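Local atomic coordinates of glucoamylase (PDB entry 1LF6), a protein that hydrolyses terminal alpha-1,4-linked glucose residues from the non-reducing ends of starch-like chains, releasing beta-D-glucose. Residues 519-533 and 572-584. Residues are numbered along the deposited sequence; the frame is centred on the assembly and turned at random.
Sequences IANGGGVYDQKEIVD and SWYRYNHDGYGEP
The phenol ring of Y526 lies flat over the imidazole of H578 in an offset stack, centroids 3.9 Å apart and planes only 6° from parallel. H578 CG stands anti to its carbonyl carbon (chi1 -51°), which brings the imidazole against that face. An aromatic pair suits this place because polar rims can reach out while the faces pack: Y526 OH donates to G523 O (3.0 Å), and H578 NE2 meets a water that also binds E530 OE1. I531 CD1 packs at the imidazole edge, in its plane, 3.8 Å from H578 CD2. With an alanine in place of Y526, one imidazole face would probably lose its cover and the G523 carbonyl this donor. H578 sits in a type II turn from Y576 to D579, laid against the beta hairpin of strands 516-519 and 524-527; both belong to the loops over one end of the family 15 (alpha/alpha) barrel. Within the turn, the short amide of N577 sets OD1 nearly in line with V532 N-H (2.8 Å, 159°). Y576 turns its ring edge to I519 CG2; Y576 OH, G580 N, A520 O and N521 ND2 meet at one water, while N521 OD1 bonds the Y590 hydroxyl. G580 leaves room for the hairpin turn, since a CB would strike N521 O. Y581 CB lies 3.5 Å from N521 ND2; bonded to Y337, Y581 approaches W325, a probable substrate-binding residue. D533, its CA-H directed at R575 O and its carboxylate gripped by S535 and W437, lies near E435, the likely catalytic base.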
loop_
_atom_site.group_PDB
_atom_site.type_symbol
_atom_site.label_atom_id
_atom_site.label_comp_id
_atom_site.label_asym_id
_atom_site.label_seq_id
_atom_site.Cartn_x
_atom_site.Cartn_y
_atom_site.Cartn_z
ATOM N N ILE A 519 22.161 -14.385 -0.432
ATOM C CA ILE A 519 21.312 -13.205 -0.350
ATOM C C ILE A 519 20.362 -13.188 -1.539
ATOM O O ILE A 519 20.776 -13.404 -2.676
ATOM C CB ILE A 519 22.150 -11.905 -0.350
ATOM C CG1 ILE A 519 23.123 -11.909 0.833
ATOM C CG2 ILE A 519 21.231 -10.690 -0.278
ATOM C CD1 ILE A 519 22.451 -11.911 2.201
ATOM N N ALA A 520 19.089 -12.931 -1.260
ATOM C CA ALA A 520 18.064 -12.893 -2.295
ATOM C C ALA A 520 18.279 -11.752 -3.275
ATOM O O ALA A 520 19.161 -10.916 -3.093
ATOM C CB ALA A 520 16.681 -12.767 -1.653
ATOM N N ASN A 521 17.468 -11.733 -4.327
ATOM C CA ASN A 521 17.533 -10.682 -5.337
ATOM C C ASN A 521 18.951 -10.422 -5.857
ATOM O O ASN A 521 19.359 -9.272 -6.008
ATOM C CB ASN A 521 16.944 -9.394 -4.753
ATOM C CG ASN A 521 15.600 -9.626 -4.089
ATOM O OD1 ASN A 521 14.636 -10.030 -4.744
ATOM N ND2 ASN A 521 15.534 -9.388 -2.777
ATOM N N GLY A 522 19.689 -11.497 -6.120
ATOM C CA GLY A 522 21.046 -11.385 -6.632
ATOM C C GLY A 522 22.059 -10.721 -5.720
ATOM O O GLY A 522 23.129 -10.302 -6.170
ATOM N N GLY A 523 21.738 -10.638 -4.434
ATOM C CA GLY A 523 22.629 -9.999 -3.476
ATOM C C GLY A 523 24.019 -10.593 -3.305
ATOM O O GLY A 523 24.937 -9.893 -2.877
ATOM N N GLY A 524 24.185 -11.875 -3.618
ATOM C CA GLY A 524 25.489 -12.503 -3.472
ATOM C C GLY A 524 25.577 -13.548 -2.370
ATOM O O GLY A 524 24.586 -13.867 -1.711
ATOM N N VAL A 525 26.778 -14.082 -2.167
ATOM C CA VAL A 525 27.006 -15.094 -1.144
ATOM C C VAL A 525 27.982 -14.572 -0.100
ATOM O O VAL A 525 29.086 -14.145 -0.437
ATOM C CB VAL A 525 27.580 -16.392 -1.763
ATOM C CG1 VAL A 525 27.769 -17.453 -0.686
ATOM C CG2 VAL A 525 26.653 -16.897 -2.854
ATOM N N TYR A 526 27.576 -14.601 1.167
ATOM C CA TYR A 526 28.434 -14.118 2.252
ATOM C C TYR A 526 28.338 -15.010 3.486
ATOM O O TYR A 526 27.463 -15.861 3.579
ATOM C CB TYR A 526 28.038 -12.692 2.657
ATOM C CG TYR A 526 27.908 -11.729 1.501
ATOM C CD1 TYR A 526 26.734 -11.669 0.749
ATOM C CD2 TYR A 526 28.978 -10.923 1.119
ATOM C CE1 TYR A 526 26.632 -10.836 -0.357
ATOM C CE2 TYR A 526 28.887 -10.086 0.012
ATOM C CZ TYR A 526 27.715 -10.049 -0.722
ATOM O OH TYR A 526 27.621 -9.234 -1.824
ATOM N N ASP A 527 29.254 -14.810 4.425
ATOM C CA ASP A 527 29.245 -15.558 5.671
ATOM C C ASP A 527 28.199 -14.878 6.555
ATOM O O ASP A 527 28.081 -13.647 6.546
ATOM C CB ASP A 527 30.623 -15.516 6.334
ATOM C CG ASP A 527 30.635 -16.205 7.688
ATOM O OD1 ASP A 527 30.441 -15.517 8.721
ATOM O OD2 ASP A 527 30.821 -17.443 7.723
ATOM N N GLN A 528 27.438 -15.675 7.302
ATOM C CA GLN A 528 26.382 -15.153 8.162
ATOM C C GLN A 528 26.827 -14.006 9.066
ATOM O O GLN A 528 26.053 -13.093 9.343
ATOM C CB GLN A 528 25.774 -16.288 9.014
ATOM C CG GLN A 528 26.770 -17.046 9.870
ATOM C CD GLN A 528 26.103 -18.087 10.757
ATOM O OE1 GLN A 528 25.014 -18.572 10.457
ATOM N NE2 GLN A 528 26.770 -18.445 11.844
ATOM N N LYS A 529 28.075 -14.051 9.515
ATOM C CA LYS A 529 28.614 -13.020 10.401
ATOM C C LYS A 529 28.882 -11.669 9.734
ATOM O O LYS A 529 29.132 -10.679 10.421
ATOM C CB LYS A 529 29.888 -13.537 11.076
ATOM C CG LYS A 529 29.638 -14.719 12.008
ATOM C CD LYS A 529 30.936 -15.315 12.511
ATOM C CE LYS A 529 31.684 -16.019 11.382
ATOM N NZ LYS A 529 32.965 -16.564 11.867
ATOM N N GLU A 530 28.822 -11.623 8.406
ATOM C CA GLU A 530 29.044 -10.373 7.675
ATOM C C GLU A 530 27.744 -9.585 7.536
ATOM O O GLU A 530 27.758 -8.415 7.151
ATOM C CB GLU A 530 29.544 -10.643 6.249
ATOM C CG GLU A 530 30.862 -11.385 6.093
ATOM C CD GLU A 530 31.218 -11.576 4.625
ATOM O OE1 GLU A 530 31.413 -10.560 3.925
ATOM O OE2 GLU A 530 31.293 -12.736 4.160
ATOM N N ILE A 531 26.623 -10.227 7.839
ATOM C CA ILE A 531 25.323 -9.586 7.658
ATOM C C ILE A 531 24.593 -9.127 8.911
ATOM O O ILE A 531 24.263 -9.942 9.778
ATOM C CB ILE A 531 24.371 -10.534 6.894
ATOM C CG1 ILE A 531 25.114 -11.177 5.709
ATOM C CG2 ILE A 531 23.145 -9.782 6.428
ATOM C CD1 ILE A 531 25.629 -10.195 4.662
ATOM N N VAL A 532 24.345 -7.822 9.006
ATOM C CA VAL A 532 23.604 -7.267 10.137
ATOM C C VAL A 532 22.279 -6.716 9.613
ATOM O O VAL A 532 22.157 -6.390 8.431
ATOM C CB VAL A 532 24.403 -6.162 10.891
ATOM C CG1 VAL A 532 25.613 -6.789 11.561
ATOM C CG2 VAL A 532 24.815 -5.040 9.948
ATOM N N ASP A 533 21.291 -6.622 10.497
ATOM C CA ASP A 533 19.941 -6.196 10.128
ATOM C C ASP A 533 19.326 -5.417 11.300
ATOM O O ASP A 533 19.304 -5.903 12.429
ATOM C CB ASP A 533 19.137 -7.471 9.835
ATOM C CG ASP A 533 17.732 -7.200 9.337
ATOM O OD1 ASP A 533 17.084 -6.254 9.830
ATOM O OD2 ASP A 533 17.267 -7.966 8.461
ATOM N N SER A 572 18.106 7.222 7.792
ATOM C CA SER A 572 17.348 6.015 7.481
ATOM C C SER A 572 18.356 4.872 7.376
ATOM O O SER A 572 19.563 5.104 7.353
ATOM C CB SER A 572 16.552 6.153 6.186
ATOM O OG SER A 572 15.538 5.152 6.138
ATOM N N TRP A 573 17.859 3.645 7.324
ATOM C CA TRP A 573 18.716 2.473 7.263
ATOM C C TRP A 573 18.297 1.494 6.171
ATOM O O TRP A 573 17.142 1.496 5.746
ATOM C CB TRP A 573 18.666 1.727 8.601
ATOM C CG TRP A 573 19.304 2.444 9.744
ATOM C CD1 TRP A 573 20.503 2.149 10.318
ATOM C CD2 TRP A 573 18.805 3.604 10.431
ATOM N NE1 TRP A 573 20.789 3.047 11.316
ATOM C CE2 TRP A 573 19.765 3.953 11.407
ATOM C CE3 TRP A 573 17.641 4.385 10.315
ATOM C CZ2 TRP A 573 19.602 5.049 12.265
ATOM C CZ3 TRP A 573 17.478 5.475 11.165
ATOM C CH2 TRP A 573 18.456 5.794 12.129
ATOM N N TYR A 574 19.243 0.668 5.717
ATOM C CA TYR A 574 18.957 -0.389 4.737
ATOM C C TYR A 574 18.448 -1.536 5.611
ATOM O O TYR A 574 18.688 -1.541 6.821
ATOM C CB TYR A 574 20.233 -0.877 4.043
ATOM C CG TYR A 574 20.912 0.119 3.135
ATOM C CD1 TYR A 574 20.469 0.313 1.831
ATOM C CD2 TYR A 574 22.014 0.856 3.577
ATOM C CE1 TYR A 574 21.107 1.213 0.984
ATOM C CE2 TYR A 574 22.659 1.761 2.738
ATOM C CZ TYR A 574 22.200 1.933 1.444
ATOM O OH TYR A 574 22.841 2.816 0.604
ATOM N N ARG A 575 17.777 -2.509 5.007
ATOM C CA ARG A 575 17.267 -3.664 5.751
ATOM C C ARG A 575 18.426 -4.532 6.250
ATOM O O ARG A 575 18.326 -5.169 7.295
ATOM C CB ARG A 575 16.374 -4.524 4.859
ATOM C CG ARG A 575 15.279 -3.769 4.140
ATOM C CD ARG A 575 14.886 -4.536 2.879
ATOM N NE ARG A 575 13.861 -5.530 3.093
ATOM C CZ ARG A 575 13.639 -6.564 2.285
ATOM N NH1 ARG A 575 12.666 -7.420 2.560
ATOM N NH2 ARG A 575 14.405 -6.763 1.225
ATOM N N TYR A 576 19.512 -4.567 5.478
ATOM C CA TYR A 576 20.716 -5.340 5.816
ATOM C C TYR A 576 21.749 -5.125 4.715
ATOM O O TYR A 576 21.398 -4.693 3.619
ATOM C CB TYR A 576 20.388 -6.836 5.947
ATOM C CG TYR A 576 19.730 -7.445 4.725
ATOM C CD1 TYR A 576 20.489 -7.860 3.626
ATOM C CD2 TYR A 576 18.343 -7.587 4.657
ATOM C CE1 TYR A 576 19.885 -8.397 2.493
ATOM C CE2 TYR A 576 17.728 -8.124 3.522
ATOM C CZ TYR A 576 18.506 -8.525 2.448
ATOM O OH TYR A 576 17.900 -9.044 1.327
ATOM N N ASN A 577 23.016 -5.419 4.995
ATOM C CA ASN A 577 24.061 -5.223 3.991
ATOM C C ASN A 577 23.847 -6.120 2.780
ATOM O O ASN A 577 23.475 -7.285 2.922
ATOM C CB ASN A 577 25.457 -5.525 4.560
ATOM C CG ASN A 577 25.482 -5.586 6.065
ATOM O OD1 ASN A 577 24.782 -6.392 6.678
ATOM N ND2 ASN A 577 26.300 -4.731 6.676
ATOM N N HIS A 578 24.090 -5.561 1.599
ATOM C CA HIS A 578 23.973 -6.276 0.332
ATOM C C HIS A 578 22.549 -6.580 -0.111
ATOM O O HIS A 578 22.324 -7.431 -0.972
ATOM C CB HIS A 578 24.796 -7.566 0.392
ATOM C CG HIS A 578 26.207 -7.348 0.842
ATOM N ND1 HIS A 578 27.096 -6.564 0.140
ATOM C CD2 HIS A 578 26.870 -7.773 1.944
ATOM C CE1 HIS A 578 28.246 -6.513 0.791
ATOM N NE2 HIS A 578 28.134 -7.238 1.889
ATOM N N ASP A 579 21.588 -5.878 0.477
ATOM C CA ASP A 579 20.187 -6.062 0.117
ATOM C C ASP A 579 20.070 -5.689 -1.359
ATOM O O ASP A 579 20.593 -4.660 -1.789
ATOM C CB ASP A 579 19.308 -5.148 0.980
ATOM C CG ASP A 579 17.824 -5.275 0.661
ATOM O OD1 ASP A 579 17.441 -6.147 -0.147
ATOM O OD2 ASP A 579 17.036 -4.495 1.238
ATOM N N GLY A 580 19.400 -6.528 -2.143
ATOM C CA GLY A 580 19.262 -6.231 -3.556
ATOM C C GLY A 580 17.853 -5.883 -3.994
ATOM O O GLY A 580 17.622 -5.629 -5.170
ATOM N N TYR A 581 16.914 -5.857 -3.052
ATOM C CA TYR A 581 15.521 -5.556 -3.367
ATOM C C TYR A 581 15.255 -4.066 -3.627
ATOM O O TYR A 581 14.735 -3.358 -2.764
ATOM C CB TYR A 581 14.615 -6.061 -2.235
ATOM C CG TYR A 581 13.131 -5.979 -2.539
ATOM C CD1 TYR A 581 12.287 -5.177 -1.773
ATOM C CD2 TYR A 581 12.570 -6.714 -3.583
ATOM C CE1 TYR A 581 10.918 -5.109 -2.038
ATOM C CE2 TYR A 581 11.202 -6.655 -3.858
ATOM C CZ TYR A 581 10.384 -5.847 -3.079
ATOM O OH TYR A 581 9.034 -5.782 -3.348
ATOM N N GLY A 582 15.604 -3.601 -4.825
ATOM C CA GLY A 582 15.386 -2.202 -5.172
ATOM C C GLY A 582 15.994 -1.811 -6.510
ATOM O O GLY A 582 16.659 -2.624 -7.146
ATOM N N GLU A 583 15.781 -0.566 -6.939
ATOM C CA GLU A 583 16.322 -0.100 -8.219
ATOM C C GLU A 583 17.834 -0.247 -8.295
ATOM O O GLU A 583 18.558 0.209 -7.404
ATOM C CB GLU A 583 15.939 1.361 -8.474
ATOM C CG GLU A 583 14.501 1.539 -8.914
ATOM C CD GLU A 583 13.671 2.288 -7.901
ATOM O OE1 GLU A 583 12.945 1.645 -7.116
ATOM O OE2 GLU A 583 13.729 3.530 -7.891
ATOM N N PRO A 584 18.332 -0.876 -9.376
ATOM C CA PRO A 584 19.770 -1.088 -9.570
ATOM C C PRO A 584 20.519 0.226 -9.739
ATOM O O PRO A 584 21.638 0.388 -9.256
ATOM C CB PRO A 584 19.821 -1.961 -10.822
ATOM C CG PRO A 584 18.655 -1.460 -11.610
ATOM C CD PRO A 584 17.571 -1.328 -10.555
HETATM O O HOH W 1 18.091 -9.038 -1.189
HETATM O O HOH W 2 18.359 -12.167 1.776
HETATM O O HOH W 3 24.055 -6.894 -3.439
HETATM O O HOH W 4 30.141 -7.807 3.637
#